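Local coordinates for protein carbonic anhydrase (Synechocystis sp., PDB 5SWC) that catalyses the reversible, zinc-dependent hydration of carbon dioxide, supplying CO2 to RuBisCO inside the carboxysome, at residues A[86-89]-A[90-93]; A[172-175]-A[176-180]; A[189-193]-A[194-198]. All blocks are in the same frame, centred on the assembly; numbering follows the deposited sequence.

Interaction 1. Residues A[86-89]-A[90-93]; sequences IPPY and GAAN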
ATOM      1  N   ILE A  86      -2.104  12.260 -13.543  1.00 10.93           N
ATOM      2  CA  ILE A  86      -2.756  10.934 -13.530  1.00 10.72           C
ATOM      3  C   ILE A  86      -1.679   9.915 -13.180  1.00 11.09           C
ATOM      4  O   ILE A  86      -0.804   9.656 -13.993  1.00 13.02           O
ATOM      5  CB  ILE A  86      -3.387  10.599 -14.871  1.00 12.53           C
ATOM      6  CG1 ILE A  86      -4.445  11.662 -15.265  1.00 12.97           C
ATOM      7  CG2 ILE A  86      -4.022   9.185 -14.797  1.00 14.04           C
ATOM      8  CD1 ILE A  86      -5.638  11.708 -14.387  1.00 15.97           C
ATOM      9  N   PRO A  87      -1.740   9.320 -11.974  1.00 10.58           N
ATOM     10  CA  PRO A  87      -0.711   8.337 -11.659  1.00 11.34           C
ATOM     11  C   PRO A  87      -0.750   7.149 -12.637  1.00 11.93           C
ATOM     12  O   PRO A  87      -1.807   6.825 -13.185  1.00 12.50           O
ATOM     13  CB  PRO A  87      -1.062   7.905 -10.217  1.00 12.14           C
ATOM     14  CG  PRO A  87      -1.815   9.100  -9.645  1.00 12.58           C
ATOM     15  CD  PRO A  87      -2.619   9.590 -10.843  1.00 10.93           C
ATOM     16  N   PRO A  88       0.367   6.471 -12.807  1.00 11.47           N
ATOM     17  CA  PRO A  88       0.323   5.196 -13.552  1.00 12.54           C
ATOM     18  C   PRO A  88      -0.679   4.230 -12.931  1.00 11.88           C
ATOM     19  O   PRO A  88      -0.974   4.282 -11.723  1.00 12.63           O
ATOM     20  CB  PRO A  88       1.746   4.660 -13.413  1.00 14.03           C
ATOM     21  CG  PRO A  88       2.583   5.898 -13.140  1.00 13.00           C
ATOM     22  CD  PRO A  88       1.717   6.735 -12.287  1.00 11.79           C
ATOM     23  N   TYR A  89      -1.184   3.324 -13.759  1.00 11.93           N
ATOM     24  CA  TYR A  89      -2.144   2.336 -13.328  1.00 10.98           C
ATOM     25  C   TYR A  89      -1.616   1.505 -12.180  1.00 11.99           C
ATOM     26  O   TYR A  89      -0.548   0.889 -12.285  1.00 12.78           O
ATOM     27  CB  TYR A  89      -2.494   1.436 -14.514  1.00 12.54           C
ATOM     28  CG  TYR A  89      -3.358   0.256 -14.188  1.00 13.36           C
ATOM     29  CD1 TYR A  89      -4.609   0.445 -13.591  1.00 14.35           C
ATOM     30  CD2 TYR A  89      -2.926  -1.013 -14.470  1.00 13.07           C
ATOM     31  CE1 TYR A  89      -5.398  -0.670 -13.290  1.00 19.12           C
ATOM     32  CE2 TYR A  89      -3.703  -2.133 -14.157  1.00 14.60           C
ATOM     33  CZ  TYR A  89      -4.949  -1.916 -13.580  1.00 18.64           C
ATOM     34  OH  TYR A  89      -5.692  -3.072 -13.290  1.00 22.77           O
ATOM     35  N   GLY A  90      -2.362   1.447 -11.089  1.00 12.03           N
ATOM     36  CA  GLY A  90      -1.988   0.678  -9.901  1.00 11.37           C
ATOM     37  C   GLY A  90      -1.144   1.434  -8.931  1.00 12.06           C
ATOM     38  O   GLY A  90      -0.891   0.903  -7.815  1.00 13.29           O
ATOM     39  N   ALA A  91      -0.664   2.637  -9.278  1.00 11.69           N
ATOM     40  CA  ALA A  91       0.222   3.364  -8.387  1.00 11.41           C
ATOM     41  C   ALA A  91      -0.529   4.099  -7.281  1.00 13.52           C
ATOM     42  O   ALA A  91       0.093   4.452  -6.275  1.00 14.11           O
ATOM     43  CB  ALA A  91       1.067   4.342  -9.143  1.00 12.85           C
ATOM     44  N   ALA A  92      -1.810   4.394  -7.470  1.00 12.40           N
ATOM     45  CA  ALA A  92      -2.546   5.246  -6.546  1.00 11.89           C
ATOM     46  C   ALA A  92      -3.967   4.745  -6.367  1.00 12.45           C
ATOM     47  O   ALA A  92      -4.526   4.049  -7.226  1.00 15.23           O
ATOM     48  CB  ALA A  92      -2.490   6.727  -6.973  1.00 12.94           C
ATOM     49  N   ASN A  93      -4.574   5.119  -5.248  1.00 11.61           N
ATOM     50  CA  ASN A  93      -5.918   4.718  -4.911  1.00 12.81           C
ATOM     51  C   ASN A  93      -6.790   5.915  -4.553  1.00 13.79           C
ATOM     52  O   ASN A  93      -7.741   5.765  -3.778  1.00 14.44           O
ATOM     53  CB  ASN A  93      -5.942   3.687  -3.807  1.00 12.66           C
ATOM     54  CG  ASN A  93      -5.589   4.248  -2.485  1.00 13.59           C
ATOM     55  OD1 ASN A  93      -4.731   5.118  -2.421  1.00 13.87           O
ATOM     56  ND2 ASN A  93      -6.213   3.790  -1.416  1.00 14.56           N
TER
HETATM   57  O   HOH W   1      -3.245   4.708 -10.027  1.00 17.36           O

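Interaction 2. Residues A[172-175]-A[176-180]; sequences ENIL and TQLKN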
ATOM      1  N   GLU A 172       6.389  19.151 -20.216  1.00 13.59           N
ATOM      2  CA  GLU A 172       6.833  17.772 -20.006  1.00 13.41           C
ATOM      3  C   GLU A 172       5.904  17.029 -19.039  1.00 12.73           C
ATOM      4  O   GLU A 172       5.687  15.815 -19.173  1.00 13.99           O
ATOM      5  CB  GLU A 172       8.300  17.764 -19.572  1.00 15.19           C
ATOM      6  CG  GLU A 172       9.280  18.152 -20.664  1.00 16.40           C
ATOM      7  CD  GLU A 172       9.346  17.163 -21.831  1.00 19.84           C
ATOM      8  OE1 GLU A 172       8.852  16.014 -21.751  1.00 20.82           O
ATOM      9  OE2 GLU A 172       9.991  17.577 -22.842  1.00 25.21           O
ATOM     10  N   ASN A 173       5.303  17.738 -18.092  1.00 12.05           N
ATOM     11  CA  ASN A 173       4.376  17.094 -17.176  1.00 12.44           C
ATOM     12  C   ASN A 173       3.173  16.537 -17.923  1.00 13.12           C
ATOM     13  O   ASN A 173       2.717  15.433 -17.591  1.00 12.53           O
ATOM     14  CB  ASN A 173       3.956  18.102 -16.077  1.00 12.17           C
ATOM     15  CG  ASN A 173       3.017  17.518 -15.081  1.00 11.42           C
ATOM     16  OD1 ASN A 173       3.369  16.599 -14.329  1.00 13.22           O
ATOM     17  ND2 ASN A 173       1.814  18.105 -14.997  1.00 13.36           N
ATOM     18  N   ILE A 174       2.654  17.261 -18.886  1.00 12.01           N
ATOM     19  CA  ILE A 174       1.538  16.792 -19.715  1.00 12.12           C
ATOM     20  C   ILE A 174       1.957  15.497 -20.423  1.00 13.08           C
ATOM     21  O   ILE A 174       1.192  14.509 -20.409  1.00 13.90           O
ATOM     22  CB  ILE A 174       1.095  17.878 -20.696  1.00 13.13           C
ATOM     23  CG1 ILE A 174       0.466  19.045 -19.925  1.00 13.39           C
ATOM     24  CG2 ILE A 174       0.152  17.325 -21.750  1.00 14.70           C
ATOM     25  CD1 ILE A 174       0.482  20.308 -20.702  1.00 16.35           C
ATOM     26  N   LEU A 175       3.144  15.463 -21.002  1.00 13.05           N
ATOM     27  CA  LEU A 175       3.618  14.295 -21.752  1.00 15.04           C
ATOM     28  C   LEU A 175       3.743  13.080 -20.823  1.00 14.30           C
ATOM     29  O   LEU A 175       3.387  11.968 -21.188  1.00 14.19           O
ATOM     30  CB  LEU A 175       4.916  14.620 -22.469  1.00 14.57           C
ATOM     31  CG  LEU A 175       4.799  15.806 -23.440  1.00 15.96           C
ATOM     32  CD1 LEU A 175       6.037  15.926 -24.251  1.00 19.20           C
ATOM     33  CD2 LEU A 175       3.591  15.646 -24.309  1.00 19.98           C
ATOM     34  N   THR A 176       4.219  13.277 -19.610  1.00 12.35           N
ATOM     35  CA  THR A 176       4.289  12.197 -18.639  1.00 11.67           C
ATOM     36  C   THR A 176       2.901  11.630 -18.344  1.00 11.93           C
ATOM     37  O   THR A 176       2.732  10.419 -18.281  1.00 12.88           O
ATOM     38  CB  THR A 176       4.948  12.679 -17.349  1.00 13.72           C
ATOM     39  OG1 THR A 176       6.299  13.053 -17.665  1.00 14.30           O
ATOM     40  CG2 THR A 176       4.948  11.654 -16.264  1.00 13.62           C
ATOM     41  N   GLN A 177       1.921  12.499 -18.141  1.00 12.24           N
ATOM     42  CA  GLN A 177       0.601  11.987 -17.822  1.00 11.29           C
ATOM     43  C   GLN A 177       0.001  11.201 -18.982  1.00 11.89           C
ATOM     44  O   GLN A 177      -0.730  10.246 -18.732  1.00 12.10           O
ATOM     45  CB  GLN A 177      -0.341  13.127 -17.439  1.00 11.82           C
ATOM     46  CG  GLN A 177       0.138  14.066 -16.381  1.00 12.69           C
ATOM     47  CD  GLN A 177       0.901  13.393 -15.316  1.00 12.80           C
ATOM     48  OE1 GLN A 177       0.461  12.406 -14.710  1.00 12.32           O
ATOM     49  NE2 GLN A 177       2.086  13.902 -15.056  1.00 14.94           N
ATOM     50  N   LEU A 178       0.336  11.561 -20.202  1.00 13.03           N
ATOM     51  CA  LEU A 178      -0.117  10.787 -21.356  1.00 12.95           C
ATOM     52  C   LEU A 178       0.495   9.403 -21.371  1.00 13.50           C
ATOM     53  O   LEU A 178      -0.171   8.439 -21.724  1.00 13.58           O
ATOM     54  CB  LEU A 178       0.202  11.559 -22.644  1.00 14.14           C
ATOM     55  CG  LEU A 178      -0.681  12.790 -22.806  1.00 16.54           C
ATOM     56  CD1 LEU A 178      -0.051  13.747 -23.749  1.00 20.66           C
ATOM     57  CD2 LEU A 178      -2.068  12.441 -23.265  1.00 18.40           C
ATOM     58  N   LYS A 179       1.760   9.266 -20.993  1.00 12.15           N
ATOM     59  CA  LYS A 179       2.343   7.943 -20.828  1.00 12.32           C
ATOM     60  C   LYS A 179       1.677   7.172 -19.695  1.00 12.28           C
ATOM     61  O   LYS A 179       1.393   5.981 -19.834  1.00 12.24           O
ATOM     62  CB  LYS A 179       3.851   8.037 -20.581  1.00 13.32           C
ATOM     63  CG  LYS A 179       4.695   8.667 -21.703  1.00 15.14           C
ATOM     64  CD  LYS A 179       4.581   7.895 -22.981  1.00 19.65           C
ATOM     65  CE  LYS A 179       5.419   8.585 -24.056  1.00 23.67           C
ATOM     66  NZ  LYS A 179       5.439   7.704 -25.255  1.00 30.54           N
ATOM     67  N   ASN A 180       1.408   7.836 -18.580  1.00 10.87           N
ATOM     68  CA  ASN A 180       0.722   7.194 -17.475  1.00 10.07           C
ATOM     69  C   ASN A 180      -0.656   6.682 -17.866  1.00 11.07           C
ATOM     70  O   ASN A 180      -1.057   5.555 -17.504  1.00 11.41           O
ATOM     71  CB  ASN A 180       0.621   8.148 -16.295  1.00 11.04           C
ATOM     72  CG  ASN A 180       1.979   8.496 -15.679  1.00 11.41           C
ATOM     73  OD1 ASN A 180       2.988   7.875 -15.994  1.00 11.96           O
ATOM     74  ND2 ASN A 180       1.995   9.478 -14.773  1.00 12.42           N
TER
HETATM   75  O   HOH W   2       8.007  14.389 -19.762  1.00 19.12           O

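Interaction 3. Residues A[189-193]-A[194-198]; sequences SRLHR and GDLSL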
ATOM      1  N   SER A 189      -7.097  -1.008 -24.054  1.00 14.34           N
ATOM      2  CA  SER A 189      -7.967  -1.802 -24.886  1.00 16.01           C
ATOM      3  C   SER A 189      -8.649  -0.967 -25.988  1.00 17.02           C
ATOM      4  O   SER A 189      -8.759  -1.374 -27.125  1.00 18.42           O
ATOM      5  CB  SER A 189      -8.995  -2.466 -24.009  1.00 16.71           C
ATOM      6  OG  SER A 189      -9.876  -3.202 -24.808  1.00 18.68           O
ATOM      7  N   ARG A 190      -9.078   0.230 -25.613  1.00 16.51           N
ATOM      8  CA  ARG A 190      -9.763   1.122 -26.552  1.00 17.68           C
ATOM      9  C   ARG A 190      -8.835   1.702 -27.604  1.00 17.59           C
ATOM     10  O   ARG A 190      -9.247   1.915 -28.746  1.00 20.05           O
ATOM     11  CB  ARG A 190     -10.489   2.240 -25.798  1.00 17.45           C
ATOM     12  CG  ARG A 190     -11.735   1.750 -25.153  1.00 18.72           C
ATOM     13  CD  ARG A 190     -12.346   2.722 -24.181  1.00 26.64           C
ATOM     14  NE  ARG A 190     -13.578   2.182 -23.627  1.00 29.77           N
ATOM     15  CZ  ARG A 190     -13.661   1.222 -22.713  1.00 40.82           C
ATOM     16  NH1 ARG A 190     -12.563   0.639 -22.202  1.00 28.99           N
ATOM     17  NH2 ARG A 190     -14.857   0.840 -22.320  1.00 40.15           N
ATOM     18  N   LEU A 191      -7.582   1.927 -27.227  1.00 16.86           N
ATOM     19  CA  LEU A 191      -6.596   2.326 -28.244  1.00 16.34           C
ATOM     20  C   LEU A 191      -6.335   1.242 -29.252  1.00 20.63           C
ATOM     21  O   LEU A 191      -6.143   1.545 -30.441  1.00 23.53           O
ATOM     22  CB  LEU A 191      -5.291   2.791 -27.567  1.00 15.95           C
ATOM     23  CG  LEU A 191      -5.422   4.122 -26.828  1.00 15.10           C
ATOM     24  CD1 LEU A 191      -4.094   4.390 -26.073  1.00 18.57           C
ATOM     25  CD2 LEU A 191      -5.774   5.328 -27.736  1.00 19.08           C
ATOM     26  N   HIS A 192      -6.360  -0.020 -28.834  1.00 18.56           N
ATOM     27  CA  HIS A 192      -6.223  -1.098 -29.795  1.00 19.47           C
ATOM     28  C   HIS A 192      -7.341  -1.031 -30.820  1.00 25.63           C
ATOM     29  O   HIS A 192      -7.096  -1.205 -31.999  1.00 29.83           O
ATOM     30  CB  HIS A 192      -6.254  -2.461 -29.069  1.00 22.38           C
ATOM     31  CG  HIS A 192      -6.287  -3.636 -29.984  1.00 22.23           C
ATOM     32  ND1 HIS A 192      -5.144  -4.286 -30.401  1.00 29.15           N
ATOM     33  CD2 HIS A 192      -7.322  -4.279 -30.584  1.00 26.25           C
ATOM     34  CE1 HIS A 192      -5.474  -5.281 -31.198  1.00 30.42           C
ATOM     35  NE2 HIS A 192      -6.789  -5.304 -31.324  1.00 30.92           N
ATOM     36  N   ARG A 193      -8.555  -0.800 -30.328  1.00 23.58           N
ATOM     37  CA  ARG A 193      -9.783  -0.785 -31.136  1.00 30.04           C
ATOM     38  C   ARG A 193      -9.863   0.456 -31.998  1.00 26.36           C
ATOM     39  O   ARG A 193     -10.478   0.438 -33.059  1.00 32.43           O
ATOM     40  CB  ARG A 193     -10.983  -0.845 -30.188  1.00 30.37           C
ATOM     41  CG  ARG A 193     -12.328  -0.916 -30.868  1.00 42.75           C
ATOM     42  CD  ARG A 193     -13.318  -1.626 -29.966  1.00 53.12           C
ATOM     43  NE  ARG A 193     -13.128  -1.255 -28.556  1.00 50.51           N
ATOM     44  CZ  ARG A 193     -12.790  -2.101 -27.575  1.00 51.56           C
ATOM     45  NH1 ARG A 193     -12.636  -3.407 -27.824  1.00 47.05           N
ATOM     46  NH2 ARG A 193     -12.636  -1.646 -26.330  1.00 46.93           N
ATOM     47  N   GLY A 194      -9.242   1.536 -31.541  1.00 26.73           N
ATOM     48  CA  GLY A 194      -9.092   2.730 -32.348  1.00 34.06           C
ATOM     49  C   GLY A 194     -10.209   3.720 -32.122  1.00 30.04           C
ATOM     50  O   GLY A 194     -10.372   4.612 -32.935  1.00 36.32           O
ATOM     51  N   ASP A 195     -10.948   3.618 -31.017  1.00 26.28           N
ATOM     52  CA  ASP A 195     -12.146   4.451 -30.853  1.00 38.94           C
ATOM     53  C   ASP A 195     -11.934   5.397 -29.663  1.00 40.54           C
ATOM     54  O   ASP A 195     -12.896   5.835 -29.025  1.00 41.84           O
ATOM     55  CB  ASP A 195     -13.374   3.578 -30.608  1.00 49.55           C
ATOM     56  CG  ASP A 195     -13.213   2.721 -29.376  1.00 44.11           C
ATOM     57  OD1 ASP A 195     -14.245   2.294 -28.799  1.00 65.32           O
ATOM     58  OD2 ASP A 195     -12.052   2.480 -29.000  1.00 52.39           O
ATOM     59  N   LEU A 196     -10.672   5.682 -29.368  1.00 24.64           N
ATOM     60  CA  LEU A 196     -10.326   6.644 -28.317  1.00 20.00           C
ATOM     61  C   LEU A 196      -9.152   7.499 -28.772  1.00 20.82           C
ATOM     62  O   LEU A 196      -8.219   6.967 -29.373  1.00 20.39           O
ATOM     63  CB  LEU A 196      -9.933   5.908 -27.048  1.00 19.15           C
ATOM     64  CG  LEU A 196      -9.423   6.702 -25.867  1.00 16.06           C
ATOM     65  CD1 LEU A 196     -10.537   7.532 -25.317  1.00 20.87           C
ATOM     66  CD2 LEU A 196      -8.894   5.759 -24.780  1.00 19.85           C
ATOM     67  N   SER A 197      -9.137   8.789 -28.421  1.00 16.90           N
ATOM     68  CA  SER A 197      -8.045   9.659 -28.752  1.00 16.26           C
ATOM     69  C   SER A 197      -7.581  10.404 -27.521  1.00 18.82           C
ATOM     70  O   SER A 197      -8.400  10.715 -26.633  1.00 18.31           O
ATOM     71  CB  SER A 197      -8.519  10.637 -29.812  1.00 23.76           C
ATOM     72  OG  SER A 197      -7.498  11.499 -30.221  1.00 37.00           O
ATOM     73  N   LEU A 198      -6.272  10.643 -27.416  1.00 15.62           N
ATOM     74  CA  LEU A 198      -5.654  11.333 -26.261  1.00 13.76           C
ATOM     75  C   LEU A 198      -5.035  12.603 -26.750  1.00 13.73           C
ATOM     76  O   LEU A 198      -4.417  12.628 -27.818  1.00 15.75           O
ATOM     77  CB  LEU A 198      -4.544  10.514 -25.600  1.00 14.25           C
ATOM     78  CG  LEU A 198      -4.889   9.116 -25.082  1.00 19.12           C
ATOM     79  CD1 LEU A 198      -3.719   8.577 -24.227  1.00 21.17           C
ATOM     80  CD2 LEU A 198      -6.120   9.058 -24.307  1.00 22.87           C
TER

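Interaction 1. Residues A[86-89]-A[90-93]
Gly-90 follows Tyr-89 round a tight bend, and its backbone N sits 3.5 Å from CD1 of the Tyr-89 ring, meeting it obliquely. CG of Tyr-89 is anti to its own N (chi1 173°) and thus beside the carbonyl carbon, which brings the ring near this peptide. With phi at 88°, a CB on Gly-90 would run into Tyr-89 O, and glycine is the residue that fits. Ala-91 closes the turn: its N donates to Pro-88 O at 3.0 Å, a fairly straight bond (161°) whose donor stands above the carbonyl plane. Its methyl CB lies 4.0 Å from Pro-88 CD, over the proline ring. Ala-92 N is too far on to bond Pro-88 O directly, so water 1 joins them, accepting from Ala-92 N at 2.9 Å and donating to Pro-88 O at 2.9 Å. That carbonyl is therefore held by a backbone amide and a water. The Ala-92 CB, meanwhile, rests on Pro-87, 3.6 Å from its CG. Beyond these methyls the loop meets other chains: Pro-88 packs on Pro-88 of the second subunit, and Ala-91 O accepts from Asn-93 ND2 of the third subunit. This is a type II beta turn, Pro-88 to Ala-91 with glycine third, in the loop joining strand 76-81 to helix 95-106, where subunits of the hexamer meet.

Interaction 2. Residues A[172-175]-A[176-180]
Asn-173 O is gripped twice by one residue, Gln-177, whose backbone N and side-chain NE2 reach it from opposite faces of the carbonyl plane. The helical N bond is 3.1 Å from Gln-177 N to Asn-173 O. The NE2 bond, 3.0 Å from Gln-177 NE2 to the same Asn-173 O, is more bent, at 142°. Gln-177 gets its amide there by folding: the chain bends at chi2 (-37°) and curls back along the helix, its amide plane 44° from that of Asn-173. The other ends reach outward, Gln-177 OE1 taking Ile-86 N, Asn-173 OD1 bonding Thr-146 and Asn-173 ND2 reaching Gly-83 O. A leucine in place of Gln-177 would probably leave Ile-86 N without its acceptor and Asn-173 O without its second donor. On another side of the helix, water 2 ties one turn together: it donates to Glu-172 O and, at 2.7 Å, to Glu-172 OE1, and accepts from Thr-176 OG1, which also bonds Thr-149. The apolar side is carried by Leu-178, whose CD1 lies 4.1 Å from Ile-174 CG2, the two chains side by side and pointing the same way. Leu-175 angles across to the same methyl, CD2 to Leu-178 CD1 4.1 Å. Ile-174 and Leu-178 pack on strand 197-204, while Asn-173 lies about 6 Å, side chain to side chain, from the zinc ligand Cys-120. The pattern is that of a buried alpha-helix, its apolar side laid against the central beta-sheet and its polar groups bonded within the protein, beside the metal site of a beta-class carbonic anhydrase.

Interaction 3. Residues A[189-193]-A[194-198]
The guanidinium of Arg-193 and the carboxylate of Asp-195 stand perpendicular, their planes 90° apart. Asp-195 OD1 comes in at the guanidinium edge, in its plane, and the resulting salt bridge is long, 3.7 Å from Arg-193 NE to Asp-195 OD1. Ser-189 O lies over one face of the same group, offset toward the rim. A bend at chi3 (39°) turns NE of Arg-193 back to this position. The Asp-195 carboxylate is instead nearly parallel to the guanidinium of Arg-190, though the charged atoms do not touch; Arg-190 NH1 bonds Ala-186 O. Oxygen OD2 of Asp-195 sits 2.9 Å from Arg-190 O, two acceptors side by side. That same carbonyl closes the helix end: Gly-194 N donates to Arg-190 O at 2.8 Å. A weak second bond runs from Asp-195 N to Arg-190 O at 3.3 Å. Gly-194 is a glycine C-cap, leaving the helix with a positive phi of 93°, where a CB would collide with Arg-193 O. Beyond it, the chain folds back so that Leu-196 CB lies 3.9 Å from Arg-190 CB, and Leu-191 CD2 reaches Leu-196 O at 3.4 Å. Chemically, the backbone bonds and aliphatic carbons appear to fix this exit from helix 185-193 into strand 197-204, while the long ion pair at the surface probably adds little.

Interaction 2 is the core contact, on helix 162-181 against the sheet; interaction 1 is partly buried in a loop at subunit interfaces; interaction 3 lies at the surface. Interactions 1 and 2 join directly: besides the Gln-177 bond to its N, Ile-86 is held at its O by Asn-180 ND2, so these side-chain amides probably help to position the loop. Interactions 2 and 3 meet through apolar packing of Leu-178 on Leu-198, whereas 1 and 3 do not touch. The chemistry follows the place: side-chain amides on the buried helix, backbone and proline-methyl contacts at the turn, and ionic side chains at the exposed helix end. All three contacts reach the second subunit.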